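Local atomic coordinates of intramolecular trans-sialidase (Macrobdella decora, PDB entry 3SLI), a protein that cleaves terminal sialic acid from sialoglycoconjugates by intramolecular transfer, releasing it as 2,7-anhydro-Neu5Ac. Residues Ile39-Lys44 with Phe69-Thr74; Leu94-Ser99 with Glu131-Leu136; Thr112-Ala117 with Arg125-Gly130. All blocks are in the same frame, centred on the assembly; numbering follows the deposited sequence.

In the fold
All three contacts belong to one beta-sandwich domain and show three ways of joining its strands. Contact 1 is its core: the two sheets meet face to face through buried, almost wholly apolar side chains. Contact 3, also buried, lies within one of those sheets and is carried by backbone hydrogen bonds; its strand 107-118 is the direct neighbour of strand 37-45 of contact 1. Contact 2 lies nearer the surface, where the edge strands of the two sheets approach without backbone pairing, and mixes leucine packing with a hydrogen-bonded arginine. Its strand 131-137 pairs with strand 123-128 of contact 3, which is nested inside the loop that contact 2 closes.

Contact 1. Residues Ile39-Lys44 with Phe69-Thr74; sequences IILSYK and FHIYIT
Ile39-Lys44 and Phe69-Thr74 are extended strands whose short axes approach to 10.3 Å at an angle of 33°, a separation too large for backbone pairing and one that fits facing sheets. Alternate residues fill the gap: Ile39, Leu41 and Tyr43 from one strand, Phe69, Ile71 and Ile73 from the other. Ile71 reaches across with its delta methyl; an extended second torsion (chi2 174°) carries CD1 outward until it lies 3.8 Å from both CB and CG2 of Ile39. The two isoleucines lie alongside, pointing opposite ways, and the same Ile71 CD1 also stands 4.4 Å from CD2 of Leu41. Ile39 CD1 in turn lies 4.3 Å from Phe69 CE2. At the far end Tyr43 and Ile73 reach toward each other from the two strands. Ile73 CG2 sits 3.4 Å from the phenol OH of Tyr43, while Ile73 CD1 is 4.1 Å from Tyr43 CE2, so two branches of one isoleucine engage the tyrosine. Strand 37-45 is hydrogen-bonded to strand 107-118, through Ile39 with Leu115 and Leu41 with Val113. Within its own sheet, strand 67-74 has Ile71 and Ile73 beside Ile81 and Ile79 of strand 79-85; Phe69 reaches across to Leu115 and also meets the ring of Phe143.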
loop_
_atom_site.group_PDB
_atom_site.type_symbol
_atom_site.label_atom_id
_atom_site.label_comp_id
_atom_site.label_asym_id
_atom_site.label_seq_id
_atom_site.Cartn_x
_atom_site.Cartn_y
_atom_site.Cartn_z
ATOM N N ILE A 39 -19.752 23.650 -5.595
ATOM C CA ILE A 39 -20.395 23.366 -4.321
ATOM C C ILE A 39 -19.313 22.891 -3.377
ATOM O O ILE A 39 -18.497 22.041 -3.734
ATOM C CB ILE A 39 -21.480 22.258 -4.390
ATOM C CG1 ILE A 39 -22.633 22.666 -5.313
ATOM C CG2 ILE A 39 -22.025 21.982 -2.995
ATOM C CD1 ILE A 39 -22.473 22.177 -6.728
ATOM N N ILE A 40 -19.256 23.497 -2.206
ATOM C CA ILE A 40 -18.279 23.092 -1.220
ATOM C C ILE A 40 -18.988 22.928 0.106
ATOM O O ILE A 40 -19.790 23.779 0.508
ATOM C CB ILE A 40 -17.073 24.078 -1.129
ATOM C CG1 ILE A 40 -16.263 23.805 0.137
ATOM C CG2 ILE A 40 -17.530 25.512 -1.191
ATOM C CD1 ILE A 40 -14.820 24.126 -0.024
ATOM N N LEU A 41 -18.758 21.794 0.755
ATOM C CA LEU A 41 -19.394 21.558 2.031
ATOM C C LEU A 41 -18.573 20.750 3.013
ATOM O O LEU A 41 -17.721 19.942 2.634
ATOM C CB LEU A 41 -20.794 20.951 1.862
ATOM C CG LEU A 41 -21.101 19.573 1.280
ATOM C CD1 LEU A 41 -22.519 19.223 1.697
ATOM C CD2 LEU A 41 -20.987 19.560 -0.237
ATOM N N SER A 42 -18.809 21.051 4.282
ATOM C CA SER A 42 -18.159 20.415 5.414
ATOM C C SER A 42 -19.249 19.553 6.051
ATOM O O SER A 42 -20.352 20.037 6.287
ATOM C CB SER A 42 -17.713 21.512 6.392
ATOM O OG SER A 42 -17.066 20.983 7.534
ATOM N N TYR A 43 -18.958 18.287 6.331
ATOM C CA TYR A 43 -19.970 17.411 6.934
ATOM C C TYR A 43 -19.345 16.410 7.892
ATOM O O TYR A 43 -18.147 16.133 7.816
ATOM C CB TYR A 43 -20.717 16.617 5.846
ATOM C CG TYR A 43 -19.897 15.463 5.297
ATOM C CD1 TYR A 43 -19.008 15.663 4.248
ATOM C CD2 TYR A 43 -19.938 14.190 5.896
ATOM C CE1 TYR A 43 -18.166 14.640 3.811
ATOM C CE2 TYR A 43 -19.095 13.160 5.467
ATOM C CZ TYR A 43 -18.214 13.395 4.426
ATOM O OH TYR A 43 -17.345 12.418 4.008
ATOM N N LYS A 44 -20.192 15.824 8.731
ATOM C CA LYS A 44 -19.802 14.793 9.689
ATOM C C LYS A 44 -20.908 13.740 9.617
ATOM O O LYS A 44 -22.056 14.032 9.948
ATOM C CB LYS A 44 -19.722 15.364 11.110
ATOM C CG LYS A 44 -19.490 14.311 12.173
ATOM C CD LYS A 44 -19.185 14.921 13.530
ATOM C CE LYS A 44 -20.386 15.621 14.126
ATOM N NZ LYS A 44 -20.036 16.228 15.450
ATOM N N PHE A 69 -29.374 15.567 -9.533
ATOM C CA PHE A 69 -27.940 15.740 -9.403
ATOM C C PHE A 69 -27.674 15.626 -7.910
ATOM O O PHE A 69 -28.429 16.173 -7.107
ATOM C CB PHE A 69 -27.470 17.123 -9.873
ATOM C CG PHE A 69 -26.123 17.520 -9.306
ATOM C CD1 PHE A 69 -24.946 16.989 -9.832
ATOM C CD2 PHE A 69 -26.040 18.372 -8.198
ATOM C CE1 PHE A 69 -23.710 17.292 -9.264
ATOM C CE2 PHE A 69 -24.810 18.679 -7.621
ATOM C CZ PHE A 69 -23.644 18.139 -8.154
ATOM N N HIS A 70 -26.630 14.898 -7.530
ATOM C CA HIS A 70 -26.293 14.780 -6.117
ATOM C C HIS A 70 -24.817 14.475 -5.890
ATOM O O HIS A 70 -24.140 13.928 -6.775
ATOM C CB HIS A 70 -27.206 13.763 -5.389
ATOM C CG HIS A 70 -26.773 12.324 -5.493
ATOM N ND1 HIS A 70 -26.659 11.653 -6.691
ATOM C CD2 HIS A 70 -26.505 11.410 -4.526
ATOM C CE1 HIS A 70 -26.346 10.388 -6.459
ATOM N NE2 HIS A 70 -26.248 10.216 -5.155
ATOM N N ILE A 71 -24.306 14.961 -4.761
ATOM C CA ILE A 71 -22.928 14.716 -4.340
ATOM C C ILE A 71 -23.160 13.783 -3.156
ATOM O O ILE A 71 -23.935 14.119 -2.266
ATOM C CB ILE A 71 -22.239 16.003 -3.816
ATOM C CG1 ILE A 71 -22.202 17.076 -4.906
ATOM C CG2 ILE A 71 -20.814 15.685 -3.325
ATOM C CD1 ILE A 71 -21.678 18.421 -4.412
ATOM N N TYR A 72 -22.487 12.634 -3.133
ATOM C CA TYR A 72 -22.694 11.661 -2.057
ATOM C C TYR A 72 -21.392 11.063 -1.533
ATOM O O TYR A 72 -20.339 11.196 -2.161
ATOM C CB TYR A 72 -23.594 10.506 -2.561
ATOM C CG TYR A 72 -22.925 9.615 -3.602
ATOM C CD1 TYR A 72 -22.088 8.561 -3.217
ATOM C CD2 TYR A 72 -23.045 9.888 -4.965
ATOM C CE1 TYR A 72 -21.378 7.823 -4.152
ATOM C CE2 TYR A 72 -22.338 9.147 -5.916
ATOM C CZ TYR A 72 -21.501 8.118 -5.499
ATOM O OH TYR A 72 -20.772 7.407 -6.422
ATOM N N ILE A 73 -21.495 10.389 -0.388
ATOM C CA ILE A 73 -20.382 9.675 0.229
ATOM C C ILE A 73 -20.920 8.271 0.554
ATOM O O ILE A 73 -22.141 8.052 0.546
ATOM C CB ILE A 73 -19.853 10.365 1.528
ATOM C CG1 ILE A 73 -20.994 10.675 2.498
ATOM C CG2 ILE A 73 -19.048 11.617 1.169
ATOM C CD1 ILE A 73 -20.956 9.883 3.796
ATOM N N THR A 74 -20.029 7.308 0.775
ATOM C CA THR A 74 -20.463 5.953 1.108
ATOM C C THR A 74 -19.896 5.580 2.469
ATOM O O THR A 74 -18.909 6.174 2.920
ATOM C CB THR A 74 -19.992 4.906 0.060
ATOM O OG1 THR A 74 -18.587 4.651 0.216
ATOM C CG2 THR A 74 -20.275 5.396 -1.365
#

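Contact 2. Residues Leu94-Ser99 with Glu131-Leu136; sequences LDRPAS and ELLATL
Leu94 meets Ala134 because its CG is swung away from its own backbone nitrogen (chi1 -180°) and out to the opposing strand; Arg96 meets Leu133 after a similar start, then bends at its third torsion (chi3 77°) and turns its guanidinium edge toward the loop that follows. The two delta methyls of Leu94 divide most of the packing: CD1 is nearest Ala134, 3.6 Å from its CB, and CD2 is nearest Leu136, 3.8 Å from its CB. The aliphatic part of Arg96 runs nearly perpendicular to the Leu133 side chain, Arg96 CD lying 3.9 Å from Leu133 CB. Leu133 CD2 then rests over one guanidinium face, 3.9 Å from the plane and offset toward the rim, and its other methyl, CD1, packs 3.5 Å from Ser99 CB.

Polar bonds within Leu94-Ser99 hold that guanidinium. Arg96 NH2 donates to Ala98 O at 2.9 Å with the acceptor close to the guanidinium plane, and Arg96 NE donates to Ser99 OG, which is tilted from it. Ser99 OG in turn donates to Arg96 O at 2.7 Å, from above the carbonyl plane, so the hydroxyl links the guanidinium to the backbone of the same residue. Arg96 NH1 bonds Lys662 O, in the later part of the chain.

The strand axes approach to 6.4 Å at 145° with no backbone hydrogen bonds between them. Strand 91-96 ends one sheet and strand 131-137 the other, so the contact closes an edge of the sandwich. Strand 131-137 has a classic beta bulge against strand 123-128, its residues Leu133 and Ala134 sharing Leu126 as their partner, an arrangement consistent with the concanavalin-like jelly-roll sandwich of this family.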
loop_
_atom_site.group_PDB
_atom_site.type_symbol
_atom_site.label_atom_id
_atom_site.label_comp_id
_atom_site.label_asym_id
_atom_site.label_seq_id
_atom_site.Cartn_x
_atom_site.Cartn_y
_atom_site.Cartn_z
ATOM N N LEU A 94 -19.065 10.204 -11.564
ATOM C CA LEU A 94 -17.652 10.388 -11.235
ATOM C C LEU A 94 -17.501 10.087 -9.745
ATOM O O LEU A 94 -18.287 10.578 -8.927
ATOM C CB LEU A 94 -17.212 11.833 -11.507
ATOM C CG LEU A 94 -15.744 12.147 -11.208
ATOM C CD1 LEU A 94 -14.846 11.275 -12.088
ATOM C CD2 LEU A 94 -15.469 13.626 -11.431
ATOM N N ASP A 95 -16.505 9.280 -9.392
ATOM C CA ASP A 95 -16.283 8.925 -7.995
ATOM C C ASP A 95 -14.846 8.460 -7.764
ATOM O O ASP A 95 -14.084 8.283 -8.712
ATOM C CB ASP A 95 -17.252 7.802 -7.575
ATOM C CG ASP A 95 -16.904 6.457 -8.210
ATOM O OD1 ASP A 95 -17.306 6.218 -9.369
ATOM O OD2 ASP A 95 -16.218 5.642 -7.551
ATOM N N ARG A 96 -14.467 8.341 -6.499
ATOM C CA ARG A 96 -13.151 7.826 -6.131
ATOM C C ARG A 96 -13.304 7.157 -4.773
ATOM O O ARG A 96 -13.758 7.780 -3.816
ATOM C CB ARG A 96 -12.070 8.915 -6.048
ATOM C CG ARG A 96 -10.670 8.354 -6.360
ATOM C CD ARG A 96 -9.527 9.078 -5.648
ATOM N NE ARG A 96 -9.434 8.698 -4.241
ATOM C CZ ARG A 96 -8.297 8.602 -3.557
ATOM N NH1 ARG A 96 -7.135 8.854 -4.138
ATOM N NH2 ARG A 96 -8.331 8.257 -2.283
ATOM N N PRO A 97 -13.027 5.844 -4.704
ATOM C CA PRO A 97 -13.132 5.080 -3.453
ATOM C C PRO A 97 -12.146 5.602 -2.411
ATOM O O PRO A 97 -11.215 6.350 -2.743
ATOM C CB PRO A 97 -12.737 3.663 -3.879
ATOM C CG PRO A 97 -13.097 3.612 -5.324
ATOM C CD PRO A 97 -12.659 4.968 -5.828
ATOM N N ALA A 98 -12.388 5.243 -1.154
ATOM C CA ALA A 98 -11.505 5.609 -0.053
ATOM C C ALA A 98 -10.979 7.053 -0.104
ATOM O O ALA A 98 -9.768 7.283 -0.010
ATOM C CB ALA A 98 -10.338 4.627 -0.014
ATOM N N SER A 99 -11.897 8.011 -0.245
ATOM C CA SER A 99 -11.556 9.433 -0.318
ATOM C C SER A 99 -11.783 10.194 0.986
ATOM O O SER A 99 -11.138 11.217 1.230
ATOM C CB SER A 99 -12.367 10.109 -1.426
ATOM O OG SER A 99 -12.053 9.574 -2.699
ATOM N N GLU A 131 -7.264 17.552 -1.546
ATOM C CA GLU A 131 -6.753 16.878 -2.734
ATOM C C GLU A 131 -7.763 16.794 -3.863
ATOM O O GLU A 131 -8.969 16.711 -3.622
ATOM C CB GLU A 131 -6.303 15.449 -2.392
ATOM C CG GLU A 131 -5.316 15.318 -1.221
ATOM C CD GLU A 131 -3.946 15.924 -1.497
ATOM O OE1 GLU A 131 -3.569 16.100 -2.677
ATOM O OE2 GLU A 131 -3.228 16.227 -0.520
ATOM N N LEU A 132 -7.258 16.855 -5.093
ATOM C CA LEU A 132 -8.078 16.705 -6.298
ATOM C C LEU A 132 -8.198 15.186 -6.454
ATOM O O LEU A 132 -7.191 14.506 -6.662
ATOM C CB LEU A 132 -7.359 17.290 -7.517
ATOM C CG LEU A 132 -7.929 16.889 -8.884
ATOM C CD1 LEU A 132 -9.382 17.341 -9.022
ATOM C CD2 LEU A 132 -7.070 17.475 -9.984
ATOM N N LEU A 133 -9.414 14.659 -6.359
ATOM C CA LEU A 133 -9.629 13.213 -6.435
ATOM C C LEU A 133 -9.910 12.620 -7.805
ATOM O O LEU A 133 -9.380 11.560 -8.142
ATOM C CB LEU A 133 -10.753 12.808 -5.480
ATOM C CG LEU A 133 -10.624 13.263 -4.022
ATOM C CD1 LEU A 133 -11.950 13.053 -3.339
ATOM C CD2 LEU A 133 -9.504 12.520 -3.307
ATOM N N ALA A 134 -10.763 13.268 -8.589
ATOM C CA ALA A 134 -11.096 12.736 -9.899
ATOM C C ALA A 134 -11.559 13.833 -10.845
ATOM O O ALA A 134 -11.976 14.906 -10.406
ATOM C CB ALA A 134 -12.171 11.661 -9.762
ATOM N N THR A 135 -11.513 13.529 -12.136
ATOM C CA THR A 135 -11.894 14.465 -13.179
ATOM C C THR A 135 -12.718 13.747 -14.244
ATOM O O THR A 135 -12.424 12.598 -14.601
ATOM C CB THR A 135 -10.629 15.048 -13.844
ATOM O OG1 THR A 135 -9.823 15.688 -12.847
ATOM C CG2 THR A 135 -10.984 16.057 -14.925
ATOM N N LEU A 136 -13.780 14.401 -14.704
ATOM C CA LEU A 136 -14.635 13.858 -15.750
ATOM C C LEU A 136 -14.700 14.893 -16.865
ATOM O O LEU A 136 -14.947 16.073 -16.604
ATOM C CB LEU A 136 -16.049 13.572 -15.224
ATOM C CG LEU A 136 -17.087 13.101 -16.255
ATOM C CD1 LEU A 136 -16.710 11.737 -16.815
ATOM C CD2 LEU A 136 -18.462 13.045 -15.614
#

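Contact 3. Residues Thr112-Ala117 with Arg125-Gly130; sequences TVALKA and RLFANG
Thr112 and Asn129 make a double link: Thr112 N donates to Asn129 OD1 at 3.0 Å, nearly straight at 170°, and Asn129 N donates to Thr112 O at 2.9 Å. The amide oxygen OD1 also meets Thr194 OG1, so two partners hold this side chain at the strand end. Further along, Ala114 and Phe127 exchange two backbone bonds, with Phe127 N to Ala114 O at 2.9 Å, and Lys116 and Arg125 exchange two more. The axes run at 169°, and hydrogen-bonded pairs alternate with the non-hydrogen-bonded pairs Val113-Ala128 and Leu115-Leu126: this is the regular antiparallel pairing of the beta hairpin formed by strands 107-118 and 123-128.

On the face bearing Ala114, Lys116, Arg125 and Phe127, Lys116 starts with CG anti to the backbone N (chi1 169°), and its extended chain carries NZ out to Asp184. Arg125 NH1, 5.3 Å from Lys116 NZ, forms a salt bridge to the other carboxylate oxygen, which probably offsets the like charges. Phe127 turns the edge of its ring to Ala114 O, 3.7 Å from CD1 and in the ring plane, and helix 184-191 lies against this face through Leu187 and Thr191. The other face is apolar. Leu115 CD1 meets Leu126 CD2 at 4.1 Å, the two side chains lying aslant to each other, and Val113 CG1 packs 4.0 Å from Ala128 CB. Leu133 of strand 131-137 adjoins Ala128.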
loop_
_atom_site.group_PDB
_atom_site.type_symbol
_atom_site.label_atom_id
_atom_site.label_comp_id
_atom_site.label_asym_id
_atom_site.label_seq_id
_atom_site.Cartn_x
_atom_site.Cartn_y
_atom_site.Cartn_z
ATOM N N THR A 112 -14.156 17.813 4.371
ATOM C CA THR A 112 -14.522 18.958 3.553
ATOM C C THR A 112 -14.369 18.537 2.102
ATOM O O THR A 112 -13.290 18.111 1.672
ATOM C CB THR A 112 -13.637 20.181 3.878
ATOM O OG1 THR A 112 -13.541 20.333 5.303
ATOM C CG2 THR A 112 -14.250 21.457 3.282
ATOM N N VAL A 113 -15.459 18.645 1.348
ATOM C CA VAL A 113 -15.470 18.238 -0.053
ATOM C C VAL A 113 -15.948 19.352 -0.990
ATOM O O VAL A 113 -16.547 20.337 -0.542
ATOM C CB VAL A 113 -16.363 16.972 -0.235
ATOM C CG1 VAL A 113 -15.962 15.919 0.776
ATOM C CG2 VAL A 113 -17.847 17.317 -0.068
ATOM N N ALA A 114 -15.690 19.178 -2.284
ATOM C CA ALA A 114 -16.091 20.158 -3.285
ATOM C C ALA A 114 -16.248 19.549 -4.663
ATOM O O ALA A 114 -15.512 18.639 -5.051
ATOM C CB ALA A 114 -15.076 21.305 -3.358
ATOM N N LEU A 115 -17.237 20.047 -5.391
ATOM C CA LEU A 115 -17.467 19.618 -6.754
ATOM C C LEU A 115 -17.442 20.890 -7.587
ATOM O O LEU A 115 -18.113 21.874 -7.260
ATOM C CB LEU A 115 -18.826 18.936 -6.928
ATOM C CG LEU A 115 -19.094 18.834 -8.431
ATOM C CD1 LEU A 115 -18.417 17.604 -9.006
ATOM C CD2 LEU A 115 -20.563 18.859 -8.723
ATOM N N LYS A 116 -16.672 20.857 -8.658
ATOM C CA LYS A 116 -16.562 21.987 -9.558
ATOM C C LYS A 116 -17.101 21.567 -10.931
ATOM O O LYS A 116 -16.647 20.566 -11.502
ATOM C CB LYS A 116 -15.091 22.399 -9.647
ATOM C CG LYS A 116 -14.736 23.388 -10.731
ATOM C CD LYS A 116 -13.226 23.555 -10.731
ATOM C CE LYS A 116 -12.755 24.405 -11.870
ATOM N NZ LYS A 116 -11.291 24.647 -11.738
ATOM N N ALA A 117 -18.116 22.287 -11.412
ATOM C CA ALA A 117 -18.724 22.030 -12.723
ATOM C C ALA A 117 -18.344 23.232 -13.588
ATOM O O ALA A 117 -18.964 24.295 -13.516
ATOM C CB ALA A 117 -20.246 21.900 -12.602
ATOM N N ARG A 125 -14.845 18.255 -11.579
ATOM C CA ARG A 125 -13.757 17.849 -10.695
ATOM C C ARG A 125 -14.206 17.707 -9.246
ATOM O O ARG A 125 -14.989 18.516 -8.752
ATOM C CB ARG A 125 -12.580 18.825 -10.803
ATOM C CG ARG A 125 -11.797 18.665 -12.088
ATOM C CD ARG A 125 -10.469 19.388 -12.057
ATOM N NE ARG A 125 -9.520 18.716 -12.943
ATOM C CZ ARG A 125 -8.501 19.311 -13.548
ATOM N NH1 ARG A 125 -8.284 20.601 -13.374
ATOM N NH2 ARG A 125 -7.697 18.609 -14.332
ATOM N N LEU A 126 -13.737 16.653 -8.584
ATOM C CA LEU A 126 -14.084 16.380 -7.190
ATOM C C LEU A 126 -12.859 16.550 -6.309
ATOM O O LEU A 126 -11.766 16.101 -6.669
ATOM C CB LEU A 126 -14.611 14.949 -7.025
ATOM C CG LEU A 126 -16.107 14.646 -7.109
ATOM C CD1 LEU A 126 -16.297 13.134 -7.032
ATOM C CD2 LEU A 126 -16.868 15.336 -5.989
ATOM N N PHE A 127 -13.061 17.145 -5.136
ATOM C CA PHE A 127 -11.982 17.398 -4.188
ATOM C C PHE A 127 -12.438 16.966 -2.809
ATOM O O PHE A 127 -13.635 16.996 -2.498
ATOM C CB PHE A 127 -11.667 18.907 -4.091
ATOM C CG PHE A 127 -11.281 19.554 -5.391
ATOM C CD1 PHE A 127 -12.254 19.915 -6.333
ATOM C CD2 PHE A 127 -9.945 19.818 -5.675
ATOM C CE1 PHE A 127 -11.899 20.529 -7.536
ATOM C CE2 PHE A 127 -9.576 20.432 -6.876
ATOM C CZ PHE A 127 -10.562 20.789 -7.812
ATOM N N ALA A 128 -11.478 16.621 -1.961
ATOM C CA ALA A 128 -11.774 16.257 -0.582
ATOM C C ALA A 128 -10.510 16.366 0.244
ATOM O O ALA A 128 -9.424 15.999 -0.212
ATOM C CB ALA A 128 -12.349 14.856 -0.482
ATOM N N ASN A 129 -10.653 16.976 1.411
ATOM C CA ASN A 129 -9.571 17.139 2.369
ATOM C C ASN A 129 -8.231 17.593 1.794
ATOM O O ASN A 129 -7.166 17.059 2.137
ATOM C CB ASN A 129 -9.419 15.855 3.190
ATOM C CG ASN A 129 -10.695 15.487 3.945
ATOM O OD1 ASN A 129 -11.523 16.344 4.263
ATOM N ND2 ASN A 129 -10.871 14.199 4.210
ATOM N N GLY A 130 -8.296 18.572 0.896
ATOM C CA GLY A 130 -7.102 19.136 0.298
ATOM C C GLY A 130 -6.532 18.475 -0.934
ATOM O O GLY A 130 -5.426 18.825 -1.346
#